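Local coordinates for protein glycosyl hydrolase family 26 (Bacteroides ovatus, PDB 4ZXO) that probably hydrolyses internal beta-1,4-mannosidic linkages of galactomannan as a family 26 beta-mannanase, at residues Y223-Y237 and A258-G272. Sequence-based numbering, arbitrary orientation.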
# COMPACT_ATOMS: atom_id res chain seq x y z
N TYR A 223 -13.12 8.07 8.39
CA TYR A 223 -13.40 7.28 7.20
C TYR A 223 -14.30 8.06 6.24
O TYR A 223 -15.39 8.49 6.64
CB TYR A 223 -14.10 5.99 7.64
CG TYR A 223 -14.43 5.00 6.56
CD1 TYR A 223 -13.46 4.27 5.91
CD2 TYR A 223 -15.75 4.72 6.26
CE1 TYR A 223 -13.78 3.38 4.94
CE2 TYR A 223 -16.10 3.76 5.31
CZ TYR A 223 -15.10 3.09 4.66
OH TYR A 223 -15.48 2.14 3.72
N PRO A 224 -13.85 8.19 4.96
CA PRO A 224 -14.60 9.05 4.03
C PRO A 224 -15.81 8.35 3.39
O PRO A 224 -16.56 8.98 2.67
CB PRO A 224 -13.55 9.43 2.98
CG PRO A 224 -12.64 8.15 2.94
CD PRO A 224 -12.54 7.76 4.41
N GLY A 225 -16.01 7.07 3.65
CA GLY A 225 -17.23 6.43 3.21
C GLY A 225 -17.07 5.24 2.28
O GLY A 225 -16.06 5.08 1.56
N ASP A 226 -18.08 4.38 2.31
CA ASP A 226 -18.08 3.14 1.55
C ASP A 226 -18.07 3.36 0.05
O ASP A 226 -17.71 2.44 -0.72
CB ASP A 226 -19.29 2.29 1.92
CG ASP A 226 -19.19 1.73 3.30
OD1 ASP A 226 -18.08 1.57 3.85
OD2 ASP A 226 -20.24 1.36 3.84
N ASP A 227 -18.54 4.52 -0.37
CA ASP A 227 -18.58 4.85 -1.79
C ASP A 227 -17.21 5.33 -2.34
O ASP A 227 -17.03 5.54 -3.55
CB ASP A 227 -19.64 5.93 -2.02
CG ASP A 227 -19.35 7.22 -1.24
OD1 ASP A 227 -18.84 7.17 -0.09
OD2 ASP A 227 -19.65 8.29 -1.80
N ILE A 228 -16.25 5.53 -1.43
CA ILE A 228 -14.91 5.98 -1.82
C ILE A 228 -13.89 4.87 -1.60
O ILE A 228 -13.05 4.61 -2.47
CB ILE A 228 -14.53 7.27 -1.02
CG1 ILE A 228 -15.41 8.43 -1.51
CG2 ILE A 228 -13.06 7.60 -1.18
CD1 ILE A 228 -15.28 9.68 -0.68
N ILE A 229 -13.94 4.23 -0.43
CA ILE A 229 -12.90 3.28 -0.03
C ILE A 229 -13.27 1.89 -0.52
O ILE A 229 -14.41 1.46 -0.42
CB ILE A 229 -12.71 3.27 1.49
CG1 ILE A 229 -12.23 4.67 1.99
CG2 ILE A 229 -11.68 2.17 1.89
CD1 ILE A 229 -10.86 5.13 1.34
N ASP A 230 -12.28 1.18 -1.04
CA ASP A 230 -12.44 -0.22 -1.48
C ASP A 230 -11.75 -1.24 -0.58
O ASP A 230 -12.18 -2.39 -0.52
CB ASP A 230 -11.90 -0.38 -2.90
CG ASP A 230 -12.59 0.52 -3.85
OD1 ASP A 230 -13.81 0.36 -4.01
OD2 ASP A 230 -11.97 1.42 -4.40
N VAL A 231 -10.66 -0.83 0.09
CA VAL A 231 -9.86 -1.78 0.89
C VAL A 231 -9.59 -1.16 2.24
O VAL A 231 -9.14 0.00 2.31
CB VAL A 231 -8.50 -2.08 0.22
CG1 VAL A 231 -7.62 -2.99 1.13
CG2 VAL A 231 -8.73 -2.66 -1.20
N LEU A 232 -9.85 -1.89 3.31
CA LEU A 232 -9.55 -1.41 4.68
C LEU A 232 -8.18 -1.96 5.10
O LEU A 232 -7.99 -3.18 5.18
CB LEU A 232 -10.64 -1.87 5.67
CG LEU A 232 -12.02 -1.31 5.35
CD1 LEU A 232 -13.04 -1.88 6.39
CD2 LEU A 232 -12.03 0.23 5.29
N GLY A 233 -7.23 -1.07 5.35
CA GLY A 233 -5.89 -1.51 5.72
C GLY A 233 -5.44 -0.95 7.04
O GLY A 233 -6.14 -0.16 7.72
N THR A 234 -4.23 -1.34 7.42
CA THR A 234 -3.59 -0.75 8.60
C THR A 234 -2.08 -0.90 8.41
O THR A 234 -1.61 -1.81 7.69
CB THR A 234 -4.06 -1.41 9.91
OG1 THR A 234 -3.56 -0.66 11.03
CG2 THR A 234 -3.52 -2.85 10.00
N ASP A 235 -1.33 0.04 8.99
CA ASP A 235 0.13 -0.00 8.98
C ASP A 235 0.61 -0.22 10.42
O ASP A 235 0.43 0.66 11.28
CB ASP A 235 0.74 1.33 8.46
CG ASP A 235 0.45 1.61 7.01
OD1 ASP A 235 -0.24 0.80 6.34
OD2 ASP A 235 0.94 2.68 6.54
N VAL A 236 1.24 -1.36 10.69
CA VAL A 236 1.69 -1.67 12.05
C VAL A 236 3.04 -2.35 11.96
O VAL A 236 3.15 -3.41 11.32
CB VAL A 236 0.68 -2.63 12.81
CG1 VAL A 236 1.19 -2.90 14.23
CG2 VAL A 236 -0.76 -2.09 12.79
N TYR A 237 4.07 -1.72 12.55
CA TYR A 237 5.43 -2.28 12.55
C TYR A 237 5.80 -2.87 13.91
O TYR A 237 5.25 -2.48 14.94
CB TYR A 237 6.46 -1.19 12.18
CG TYR A 237 6.44 -0.86 10.70
CD1 TYR A 237 7.35 -1.46 9.80
CD2 TYR A 237 5.51 0.03 10.20
CE1 TYR A 237 7.32 -1.15 8.45
CE2 TYR A 237 5.46 0.33 8.84
CZ TYR A 237 6.35 -0.27 7.97
OH TYR A 237 6.30 0.04 6.63
N ALA A 258 -14.62 -4.50 10.95
CA ALA A 258 -15.05 -3.39 10.08
C ALA A 258 -15.32 -3.86 8.64
O ALA A 258 -16.25 -3.39 7.95
CB ALA A 258 -13.97 -2.29 10.07
N GLY A 259 -14.49 -4.77 8.16
CA GLY A 259 -14.64 -5.29 6.82
C GLY A 259 -15.92 -6.09 6.67
O GLY A 259 -16.57 -6.00 5.63
N LYS A 260 -16.28 -6.87 7.69
CA LYS A 260 -17.61 -7.49 7.68
C LYS A 260 -18.73 -6.44 7.73
O LYS A 260 -19.68 -6.53 6.98
CB LYS A 260 -17.75 -8.47 8.85
CG LYS A 260 -17.00 -9.76 8.68
CD LYS A 260 -17.06 -10.60 9.99
CE LYS A 260 -16.00 -11.74 10.05
NZ LYS A 260 -15.54 -12.14 11.41
N LYS A 261 -18.63 -5.46 8.62
CA LYS A 261 -19.67 -4.44 8.75
C LYS A 261 -19.89 -3.66 7.44
O LYS A 261 -21.03 -3.30 7.11
CB LYS A 261 -19.34 -3.46 9.89
CG LYS A 261 -20.47 -2.44 10.16
CD LYS A 261 -20.19 -1.61 11.38
CE LYS A 261 -21.42 -0.70 11.72
NZ LYS A 261 -21.23 -0.04 13.05
N HIS A 262 -18.82 -3.39 6.70
CA HIS A 262 -18.91 -2.53 5.54
C HIS A 262 -18.68 -3.27 4.22
O HIS A 262 -18.58 -2.62 3.17
CB HIS A 262 -17.85 -1.38 5.69
CG HIS A 262 -18.17 -0.42 6.78
ND1 HIS A 262 -18.80 0.78 6.54
CD2 HIS A 262 -18.09 -0.54 8.13
CE1 HIS A 262 -19.01 1.40 7.69
NE2 HIS A 262 -18.57 0.63 8.66
N ASP A 263 -18.56 -4.60 4.28
CA ASP A 263 -18.28 -5.43 3.08
C ASP A 263 -17.08 -4.92 2.28
O ASP A 263 -17.17 -4.62 1.07
CB ASP A 263 -19.51 -5.53 2.17
CG ASP A 263 -19.38 -6.62 1.16
OD1 ASP A 263 -18.63 -7.60 1.40
OD2 ASP A 263 -20.09 -6.54 0.13
N LYS A 264 -15.93 -4.84 2.95
CA LYS A 264 -14.68 -4.47 2.31
C LYS A 264 -13.68 -5.54 2.62
O LYS A 264 -13.66 -6.03 3.75
CB LYS A 264 -14.11 -3.13 2.85
CG LYS A 264 -15.12 -1.97 2.74
CD LYS A 264 -15.44 -1.62 1.29
CE LYS A 264 -16.31 -0.34 1.22
NZ LYS A 264 -16.81 -0.18 -0.20
N PRO A 265 -12.80 -5.86 1.65
CA PRO A 265 -11.63 -6.70 1.93
C PRO A 265 -10.67 -5.92 2.81
O PRO A 265 -10.71 -4.69 2.81
CB PRO A 265 -11.05 -6.95 0.54
CG PRO A 265 -11.43 -5.78 -0.24
CD PRO A 265 -12.78 -5.34 0.27
N ILE A 266 -9.78 -6.65 3.46
CA ILE A 266 -8.85 -6.06 4.41
C ILE A 266 -7.41 -6.44 4.06
O ILE A 266 -7.15 -7.43 3.35
CB ILE A 266 -9.18 -6.51 5.85
CG1 ILE A 266 -8.94 -8.02 6.02
CG2 ILE A 266 -10.64 -6.08 6.19
CD1 ILE A 266 -9.15 -8.49 7.46
N ALA A 267 -6.47 -5.65 4.55
CA ALA A 267 -5.09 -5.91 4.27
C ALA A 267 -4.17 -5.30 5.32
O ALA A 267 -4.48 -4.28 5.91
CB ALA A 267 -4.69 -5.33 2.87
N LEU A 268 -3.02 -5.94 5.53
CA LEU A 268 -1.97 -5.36 6.34
C LEU A 268 -1.05 -4.63 5.37
O LEU A 268 -0.23 -5.24 4.70
CB LEU A 268 -1.28 -6.46 7.15
CG LEU A 268 -0.11 -6.04 8.05
CD1 LEU A 268 -0.40 -4.86 9.02
CD2 LEU A 268 0.35 -7.25 8.85
N THR A 269 -1.33 -3.34 5.18
CA THR A 269 -0.79 -2.61 4.04
C THR A 269 0.67 -2.17 4.25
O THR A 269 1.36 -1.90 3.26
CB THR A 269 -1.70 -1.38 3.70
OG1 THR A 269 -2.05 -0.67 4.90
CG2 THR A 269 -2.99 -1.92 3.04
N GLU A 270 1.13 -2.10 5.50
CA GLU A 270 2.58 -1.98 5.79
C GLU A 270 2.84 -2.73 7.09
O GLU A 270 2.10 -2.57 8.06
CB GLU A 270 3.06 -0.54 6.01
CG GLU A 270 3.04 0.34 4.82
CD GLU A 270 3.69 1.67 5.07
OE1 GLU A 270 4.57 1.79 5.94
OE2 GLU A 270 3.34 2.64 4.37
N THR A 271 3.92 -3.50 7.14
CA THR A 271 4.42 -4.05 8.37
C THR A 271 5.89 -4.40 8.16
O THR A 271 6.49 -4.14 7.09
CB THR A 271 3.62 -5.30 8.82
OG1 THR A 271 3.93 -5.62 10.20
CG2 THR A 271 3.87 -6.46 7.95
N GLY A 272 6.49 -4.92 9.22
CA GLY A 272 7.88 -5.35 9.16
C GLY A 272 8.59 -5.19 10.46
O GLY A 272 8.09 -4.56 11.41
O HOH W 1 -15.64 -1.13 -2.66
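Asp-226 holds the ring of His-262 by both carboxylate oxygens, each through its syn lone pair: ND1 of His-262 gives its hydrogen to Asp-226 OD1 at 2.9 Å and, more straightly, to Asp-226 OD2 at 3.1 Å. Tyr-223 turns a ring edge toward the imidazole face, while its hydroxyl donates to the anti lone pair of Asp-226 OD1. A leucine in place of Asp-226 would probably leave His-262 ND1 and the Tyr-223 hydroxyl without their acceptor and the imidazole freer to turn. Lys-264 lays CB against Leu-232 CG, and beyond it the bend at chi2 (-65°) carries NZ to Asp-226 O (2.8 Å) and Ile-229 O (2.9 Å); a water links NZ to Asp-230 OD1, whose OD2 is held by Leu-205 N.

These bonds tie the end of helix 241-262 and the turn after it to the loop before strand 231-235, within a beta-alpha-beta unit of the TIM barrel whose parallel strands are 231-235 and 266-271; the helix covers Thr-234 and Leu-268. Leu-232 N donates to Pro-265 O, and Leu-232 O accepts from Ala-267 N. Gly-233 suits its place because a CB would strike Thr-269 CG2.

At the C-terminal end of the strands, where TIM-barrel enzymes carry their active sites, Thr-269 OG1 donates to Asp-235 OD1 (2.7 Å) and Tyr-237 OH to Glu-270 OE1 (2.6 Å), consistent with a place near the substrate cleft. The carboxylates of Asp-235 and Glu-270 stack with OD2 and OE2 3.2 Å apart, and Arg-162 makes salt bridges to both.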